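Local coordinates for putative SnoaL-like polyketide cyclase (Shewanella putrefaciens, PDB 3GZB), which is of unknown function but has a SnoaL-like domain of the NTF2 clan and may act as a polyketide cyclase, at residues A12-G17 with E22-V27; R58-G63 with I67-R72. All coordinates share one frame; numbering follows the deposited sequence. Where two conformers were deposited one is given.

Interaction 1: A12-G17 with E22-V27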
ATOM      1  N   ALA A  12     -15.018 -12.893  10.384  1.00 13.20           N
ATOM      2  CA  ALA A  12     -15.448 -14.304  10.298  1.00 13.28           C
ATOM      3  C   ALA A  12     -14.384 -15.233   9.719  1.00 14.94           C
ATOM      4  O   ALA A  12     -14.546 -16.431   9.828  1.00 19.48           O
ATOM      5  CB  ALA A  12     -16.772 -14.462   9.462  1.00 13.89           C
ATOM      6  N   GLN A  13     -13.359 -14.700   9.061  1.00 13.52           N
ATOM      7  CA  GLN A  13     -12.212 -15.429   8.525  1.00 11.87           C
ATOM      8  C   GLN A  13     -11.034 -15.486   9.483  1.00 12.49           C
ATOM      9  O   GLN A  13     -10.127 -16.287   9.304  1.00 14.39           O
ATOM     10  CB  GLN A  13     -11.739 -14.798   7.201  1.00 16.59           C
ATOM     11  CG  GLN A  13     -12.824 -14.665   6.169  1.00 17.96           C
ATOM     12  CD  GLN A  13     -12.307 -13.996   4.912  1.00 17.61           C
ATOM     13  OE1 GLN A  13     -11.701 -12.919   4.952  1.00 19.77           O
ATOM     14  NE2 GLN A  13     -12.492 -14.685   3.785  1.00 25.07           N
ATOM     15  N   ALA A  14     -11.036 -14.581  10.478  1.00 12.61           N
ATOM     16  CA  ALA A  14      -9.854 -14.353  11.309  1.00 11.78           C
ATOM     17  C   ALA A  14      -9.460 -15.546  12.120  1.00 11.91           C
ATOM     18  O   ALA A  14      -8.279 -15.703  12.422  1.00 15.48           O
ATOM     19  CB  ALA A  14     -10.057 -13.148  12.258  1.00 12.10           C
ATOM     20  N   ASN A  15     -10.407 -16.401  12.421  1.00 10.86           N
ATOM     21  CA  ASN A  15     -10.136 -17.550  13.274  1.00 12.74           C
ATOM     22  C   ASN A  15     -10.148 -18.874  12.517  1.00 12.42           C
ATOM     23  O   ASN A  15     -10.272 -19.918  13.145  1.00 13.77           O
ATOM     24  CB  ASN A  15     -11.107 -17.539  14.493  1.00 11.40           C
ATOM     25  CG  ASN A  15     -10.808 -16.393  15.439  1.00 14.41           C
ATOM     26  OD1 ASN A  15      -9.774 -16.391  16.149  1.00 14.55           O
ATOM     27  ND2 ASN A  15     -11.625 -15.359  15.377  1.00 18.98           N
ATOM     28  N   SER A  16      -9.868 -18.847  11.212  1.00 11.36           N
ATOM     29  CA  SER A  16      -9.825 -20.033  10.373  1.00 12.99           C
ATOM     30  C   SER A  16      -8.728 -20.995  10.802  1.00 10.98           C
ATOM     31  O   SER A  16      -8.779 -22.172  10.475  1.00 11.27           O
ATOM     32  CB  SER A  16      -9.558 -19.661   8.902  1.00 14.25           C
ATOM     33  OG  SER A  16      -8.248 -19.133   8.770  1.00 14.09           O
ATOM     34  N   GLY A  17      -7.723 -20.463  11.479  1.00 10.69           N
ATOM     35  CA  GLY A  17      -6.510 -21.152  11.819  1.00 12.23           C
ATOM     36  C   GLY A  17      -5.362 -20.857  10.892  1.00 12.53           C
ATOM     37  O   GLY A  17      -4.266 -21.371  11.101  1.00 17.70           O
ATOM     38  N   GLU A  22      -0.900 -11.055  13.537  1.00  9.87           N
ATOM     39  CA  GLU A  22      -0.741  -9.633  13.213  1.00  8.83           C
ATOM     40  C   GLU A  22      -1.902  -9.148  12.343  1.00  9.69           C
ATOM     41  O   GLU A  22      -2.490  -8.108  12.551  1.00  8.76           O
ATOM     42  CB  GLU A  22       0.610  -9.418  12.489  1.00  9.73           C
ATOM     43  CG  GLU A  22       1.792  -9.834  13.325  1.00 11.44           C
ATOM     44  CD  GLU A  22       2.247 -11.264  13.182  1.00 15.72           C
ATOM     45  OE1 GLU A  22       1.503 -12.176  12.733  1.00 12.08           O
ATOM     46  OE2 GLU A  22       3.433 -11.494  13.557  1.00 22.21           O
ATOM     47  N   GLN A  23      -2.276  -9.968  11.360  1.00  7.76           N
ATOM     48  CA  GLN A  23      -3.480  -9.671  10.575  1.00  8.43           C
ATOM     49  C   GLN A  23      -4.761  -9.684  11.423  1.00  8.27           C
ATOM     50  O   GLN A  23      -5.603  -8.817  11.242  1.00  8.68           O
ATOM     51  CB  GLN A  23      -3.590 -10.600   9.381  1.00  9.44           C
ATOM     52  CG  GLN A  23      -2.476 -10.449   8.331  1.00  9.41           C
ATOM     53  CD  GLN A  23      -2.689 -11.385   7.150  1.00  7.99           C
ATOM     54  OE1 GLN A  23      -3.813 -11.764   6.836  1.00 10.15           O
ATOM     55  NE2 GLN A  23      -1.589 -11.769   6.487  1.00 10.07           N
ATOM     56  N   GLN A  24      -4.890 -10.618  12.367  1.00  8.55           N
ATOM     57  CA  GLN A  24      -6.093 -10.716  13.180  1.00  6.98           C
ATOM     58  C   GLN A  24      -6.257  -9.445  13.993  1.00  8.14           C
ATOM     59  O   GLN A  24      -7.367  -8.945  14.141  1.00  9.36           O
ATOM     60  CB  GLN A  24      -6.038 -11.948  14.089  1.00  6.74           C
ATOM     61  CG  GLN A  24      -6.125 -13.281  13.381  1.00  7.94           C
ATOM     62  CD  GLN A  24      -6.303 -14.439  14.314  1.00 11.79           C
ATOM     63  OE1 GLN A  24      -7.143 -14.370  15.246  1.00 10.49           O
ATOM     64  NE2 GLN A  24      -5.540 -15.503  14.084  1.00 10.17           N
ATOM     65  N   LEU A  25      -5.158  -8.931  14.492  1.00  8.96           N
ATOM     66  CA  LEU A  25      -5.239  -7.691  15.264  1.00  8.70           C
ATOM     67  C   LEU A  25      -5.604  -6.491  14.388  1.00 11.15           C
ATOM     68  O   LEU A  25      -6.382  -5.639  14.791  1.00 10.37           O
ATOM     69  CB  LEU A  25      -3.946  -7.440  16.049  1.00  8.52           C
ATOM     70  CG  LEU A  25      -3.991  -6.306  17.085  1.00  9.37           C
ATOM     71  CD1 LEU A  25      -5.052  -6.585  18.197  1.00 11.54           C
ATOM     72  CD2 LEU A  25      -2.601  -6.055  17.701  1.00 12.45           C
ATOM     73  N   ALA A  26      -5.059  -6.448  13.168  1.00  9.21           N
ATOM     74  CA  ALA A  26      -5.401  -5.416  12.236  1.00  7.58           C
ATOM     75  C   ALA A  26      -6.888  -5.418  11.965  1.00  8.80           C
ATOM     76  O   ALA A  26      -7.473  -4.340  11.849  1.00  9.27           O
ATOM     77  CB  ALA A  26      -4.632  -5.620  10.913  1.00  8.87           C
ATOM     78  N   VAL A  27      -7.510  -6.593  11.827  1.00  8.28           N
ATOM     79  CA  VAL A  27      -8.944  -6.657  11.604  1.00  9.33           C
ATOM     80  C   VAL A  27      -9.719  -5.975  12.749  1.00  9.51           C
ATOM     81  O   VAL A  27     -10.671  -5.192  12.518  1.00  9.47           O
ATOM     82  CB  VAL A  27      -9.419  -8.092  11.385  1.00  9.35           C
ATOM     83  CG1 VAL A  27     -10.944  -8.191  11.310  1.00 10.85           C
ATOM     84  CG2 VAL A  27      -8.759  -8.709  10.107  1.00 11.84           C
TER
HETATM   85  O   HOH W   1      -7.436 -17.770  15.898  1.00 15.64           O
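Ala14 and Gln24 carry this contact, mostly by van der Waals packing of a polar side chain along a backbone. Ala14 directs its methyl at the helix, where CB lies 4.1 Å from Gln24 CG, and its carbonyl oxygen sits against the amide group itself, with Ala14 O 3.0 Å from Gln24 CD. That oxygen gains no hydrogen bond from Gln24 NE2, whose angle is poor. The extended chain of Gln24 (chi2 -170°) carries the amide out from the helix to reach the loop.

Polar links run through other partners. Gln24 NE2 donates to Met19 O, just ahead of the helical segment, which helps to set the rotation of the amide. Water 1 donates to Asn15 OD1 at 2.7 Å. A weak bond of 3.5 Å runs from Gln24 NE2 to water 1. The two side-chain amides stand nearly perpendicular, their planes 84° apart. With an alanine here, Met19 O would probably lose its side-chain donor and the carbonyl of Ala14 its packing partner.

A type I turn, Gln13 to Ser16, shapes the loop, and the contact lays it along the outset of helix 21-34, which packs on strands 86-90 and 93-103 of the sheet. There Gln23 NE2 is hydrogen-bonded to Asn89 OD1, and Val27 reaches Met87.

Interaction 2: R58-G63 with I67-R72. With EDO (1,2-ethanediol), chain N.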
ATOM      1  N   ARG A  58      -0.756  14.746   5.642  1.00 11.98           N
ATOM      2  CA  ARG A  58      -1.238  15.075   6.992  0.50 10.09           C
ATOM      3  C   ARG A  58      -0.761  13.984   7.978  1.00 10.96           C
ATOM      4  O   ARG A  58      -1.321  12.880   7.939  1.00 10.45           O
ATOM      5  CB  ARG A  58      -2.772  15.149   7.048  0.50 11.53           C
ATOM      6  CG  ARG A  58      -3.459  16.229   6.169  0.50 14.29           C
ATOM      7  CD  ARG A  58      -2.993  17.625   6.567  0.50 15.30           C
ATOM      8  NE  ARG A  58      -3.755  18.677   5.907  0.50 20.84           N
ATOM      9  CZ  ARG A  58      -3.335  19.365   4.862  0.50 16.63           C
ATOM     10  NH1 ARG A  58      -2.162  19.120   4.315  0.50 14.82           N
ATOM     11  NH2 ARG A  58      -4.110  20.322   4.369  0.50 19.97           N
ATOM     12  N   LYS A  59       0.210  14.294   8.815  1.00 10.00           N
ATOM     13  CA  LYS A  59       0.741  13.382   9.816  0.50  8.82           C
ATOM     14  C   LYS A  59       0.363  13.850  11.232  1.00 10.36           C
ATOM     15  O   LYS A  59       0.822  14.907  11.665  1.00 11.34           O
ATOM     16  CB  LYS A  59       2.247  13.255   9.679  0.50  9.68           C
ATOM     17  CG  LYS A  59       2.896  12.327  10.696  0.50  8.99           C
ATOM     18  CD  LYS A  59       4.416  12.341  10.560  0.50 11.89           C
ATOM     19  CE  LYS A  59       5.098  11.426  11.579  0.50 12.52           C
ATOM     20  NZ  LYS A  59       6.592  11.475  11.450  0.50 22.06           N
ATOM     21  N   TYR A  60      -0.466  13.069  11.915  1.00  8.85           N
ATOM     22  CA  TYR A  60      -0.908  13.347  13.307  1.00  8.99           C
ATOM     23  C   TYR A  60      -0.085  12.466  14.228  1.00 10.83           C
ATOM     24  O   TYR A  60       0.005  11.233  14.003  1.00 11.70           O
ATOM     25  CB  TYR A  60      -2.381  13.026  13.494  1.00  7.32           C
ATOM     26  CG  TYR A  60      -3.314  13.974  12.788  1.00  8.14           C
ATOM     27  CD1 TYR A  60      -3.559  13.823  11.427  1.00  9.63           C
ATOM     28  CD2 TYR A  60      -3.927  15.051  13.459  1.00  8.75           C
ATOM     29  CE1 TYR A  60      -4.364  14.715  10.746  1.00  8.13           C
ATOM     30  CE2 TYR A  60      -4.739  15.959  12.799  1.00  8.32           C
ATOM     31  CZ  TYR A  60      -4.951  15.795  11.403  1.00  8.00           C
ATOM     32  OH  TYR A  60      -5.743  16.696  10.717  1.00  9.65           O
ATOM     33  N   THR A  61       0.454  13.045  15.294  1.00  8.33           N
ATOM     34  CA  THR A  61       1.196  12.275  16.278  1.00  7.68           C
ATOM     35  C   THR A  61       0.543  12.392  17.637  1.00  9.08           C
ATOM     36  O   THR A  61       0.426  13.483  18.188  1.00  9.76           O
ATOM     37  CB  THR A  61       2.667  12.659  16.386  1.00  8.98           C
ATOM     38  OG1 THR A  61       3.330  12.477  15.128  1.00 11.78           O
ATOM     39  CG2 THR A  61       3.373  11.788  17.425  1.00 11.43           C
ATOM     40  N   GLY A  62       0.236  11.240  18.221  1.00  8.91           N
ATOM     41  CA  GLY A  62      -0.359  11.157  19.547  1.00  9.29           C
ATOM     42  C   GLY A  62      -1.814  10.719  19.493  1.00  8.16           C
ATOM     43  O   GLY A  62      -2.643  11.333  18.846  1.00  8.63           O
ATOM     44  N   GLY A  63      -2.158   9.680  20.247  1.00  9.34           N
ATOM     45  CA  GLY A  63      -3.515   9.144  20.215  1.00  8.70           C
ATOM     46  C   GLY A  63      -4.605  10.150  20.474  1.00  8.31           C
ATOM     47  O   GLY A  63      -5.655  10.096  19.837  1.00  9.34           O
ATOM     48  N   ILE A  67      -7.500  10.822  17.683  1.00  6.91           N
ATOM     49  CA  ILE A  67      -8.926  10.595  17.965  1.00  7.44           C
ATOM     50  C   ILE A  67      -9.737  11.860  17.716  1.00  8.24           C
ATOM     51  O   ILE A  67     -10.838  11.832  17.161  1.00  9.39           O
ATOM     52  CB  ILE A  67      -9.161  10.028  19.379  1.00  9.42           C
ATOM     53  CG1 ILE A  67      -8.570   8.608  19.497  1.00 11.66           C
ATOM     54  CG2 ILE A  67     -10.678  10.044  19.781  1.00 10.84           C
ATOM     55  CD1 ILE A  67      -9.386   7.492  18.833  1.00 12.84           C
ATOM     56  N   ASP A  68      -9.226  13.013  18.165  1.00  7.88           N
ATOM     57  CA  ASP A  68      -9.980  14.239  17.907  1.00  8.55           C
ATOM     58  C   ASP A  68     -10.145  14.531  16.414  1.00  7.86           C
ATOM     59  O   ASP A  68     -11.233  14.908  15.992  1.00  8.53           O
ATOM     60  CB  ASP A  68      -9.336  15.450  18.612  1.00  7.84           C
ATOM     61  CG  ASP A  68     -10.238  16.633  18.641  1.00 10.75           C
ATOM     62  OD1 ASP A  68     -11.172  16.608  19.472  1.00 13.49           O
ATOM     63  OD2 ASP A  68     -10.042  17.597  17.873  1.00 12.43           O
ATOM     64  N   PHE A  69      -9.086  14.376  15.640  1.00  8.38           N
ATOM     65  CA  PHE A  69      -9.143  14.542  14.195  1.00  8.26           C
ATOM     66  C   PHE A  69     -10.169  13.589  13.562  1.00  9.08           C
ATOM     67  O   PHE A  69     -10.989  14.024  12.735  1.00  8.85           O
ATOM     68  CB  PHE A  69      -7.725  14.408  13.600  1.00  9.15           C
ATOM     69  CG  PHE A  69      -7.663  13.697  12.276  1.00 10.44           C
ATOM     70  CD1 PHE A  69      -8.054  14.306  11.124  1.00 13.24           C
ATOM     71  CD2 PHE A  69      -7.191  12.418  12.221  1.00 14.17           C
ATOM     72  CE1 PHE A  69      -7.991  13.621   9.911  1.00 16.70           C
ATOM     73  CE2 PHE A  69      -7.146  11.710  11.005  1.00 14.56           C
ATOM     74  CZ  PHE A  69      -7.540  12.324   9.872  1.00 16.86           C
ATOM     75  N   LEU A  70     -10.139  12.330  13.962  1.00  9.26           N
ATOM     76  CA  LEU A  70     -11.073  11.310  13.397  1.00  8.11           C
ATOM     77  C   LEU A  70     -12.508  11.659  13.742  1.00  9.46           C
ATOM     78  O   LEU A  70     -13.377  11.633  12.854  1.00  9.72           O
ATOM     79  CB  LEU A  70     -10.732   9.931  13.916  1.00  8.69           C
ATOM     80  CG  LEU A  70      -9.431   9.359  13.435  1.00 10.56           C
ATOM     81  CD1 LEU A  70      -9.133   8.018  14.193  1.00 10.00           C
ATOM     82  CD2 LEU A  70      -9.486   9.135  11.897  1.00 11.55           C
ATOM     83  N   GLU A  71     -12.746  12.001  15.007  1.00  8.18           N
ATOM     84  CA  GLU A  71     -14.120  12.273  15.445  1.00  7.87           C
ATOM     85  C   GLU A  71     -14.682  13.468  14.695  1.00  8.68           C
ATOM     86  O   GLU A  71     -15.846  13.472  14.224  1.00  9.59           O
ATOM     87  CB  GLU A  71     -14.218  12.457  16.970  1.00 10.06           C
ATOM     88  CG  GLU A  71     -15.652  12.414  17.445  1.00 14.59           C
ATOM     89  CD  GLU A  71     -15.789  12.416  18.963  1.00 26.16           C
ATOM     90  OE1 GLU A  71     -14.876  12.925  19.650  1.00 22.57           O
ATOM     91  OE2 GLU A  71     -16.839  11.920  19.453  1.00 33.57           O
ATOM     92  N   ARG A  72     -13.894  14.524  14.605  1.00  7.78           N
ATOM     93  CA  ARG A  72     -14.316  15.719  13.853  1.00  8.02           C
ATOM     94  C   ARG A  72     -14.530  15.435  12.345  1.00  9.11           C
ATOM     95  O   ARG A  72     -15.545  15.835  11.768  1.00  9.77           O
ATOM     96  CB  ARG A  72     -13.372  16.892  14.038  1.00  9.12           C
ATOM     97  CG  ARG A  72     -13.356  17.443  15.431  1.00  8.73           C
ATOM     98  CD  ARG A  72     -12.341  18.576  15.565  1.00  9.81           C
ATOM     99  NE  ARG A  72     -12.284  19.126  16.897  1.00  9.88           N
ATOM    100  CZ  ARG A  72     -13.099  20.066  17.369  1.00 13.20           C
ATOM    101  NH1 ARG A  72     -14.087  20.554  16.620  1.00 15.77           N
ATOM    102  NH2 ARG A  72     -12.938  20.542  18.620  1.00 14.59           N
TER
HETATM  103  C1  EDO N 159       4.108  15.751   7.231  1.00 40.91           C
HETATM  104  O1  EDO N 159       4.742  16.933   7.717  1.00 44.85           O
HETATM  105  C2  EDO N 159       2.673  16.137   6.967  1.00 37.00           C
HETATM  106  O2  EDO N 159       1.990  16.527   8.175  1.00 17.38           O
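The rings of Tyr60 and Phe69 lie face against face in an offset stack, with centroids 4.1 Å apart and planes inclined by 16°. On the Phe69 face, Tyr60 CE1 sits over the centre; on the Tyr60 face, Phe69 CG is displaced toward the rim. This slip brings Phe69 CB over the same tyrosine ring, 3.9 Å from its centroid, as a CH-pi contact. It also carries the phenol oxygen past the ring beneath, Tyr60 OH approaching Phe69 CD1 at 3.3 Å. The first torsion of Phe69 (chi1 142°) is well away from a staggered value, a departure that accompanies the near-parallel stack.

At the near ends of the segments, Ile67 N donates to Gly63 O at 2.9 Å, a nearly straight bond of the first helical turn, and Ile67 CG1 packs against the same oxygen. Gly62 is the N-cap, and its positive phi would jam a side chain against the preceding carbonyl.

Along the helix, Arg72 NE forms a salt bridge to Asp68 OD2 at 2.9 Å, with the oxygen in the guanidinium plane. On the strand, Lys59 N donates to O2 of a 1,2-ethanediol at 2.9 Å, a molecule probably from the crystallisation liquor.

Strand 58-61 runs straight into helix 63-73, and the Tyr60-Phe69 stack holds the helix against the strand it follows. That strand pairs antiparallel with strand 50-53, with backbone hydrogen bonds between Tyr60 and Phe51, while Ile67 and Leu70 pack on Leu41 of helix 38-42.

In the fold
Interactions 1 and 2 follow one another along the chain, the first closing before the second opens, and are well separated in space: their centres lie 26 Å apart and their nearest atoms about 13 Å. Each joins a helix to the chain that leads into it, a loop before helix 21-34 in one case and strand 58-61 before helix 63-73 in the other. The mixed sheet relates them, because helix 21-34 packs on strands 86-90 and 93-103, whereas strand 58-61 belongs to it through strand 50-53. Together they show two ways in which a helix is tied to the chain just before it: a loop laid along it, and a strand stacked on it.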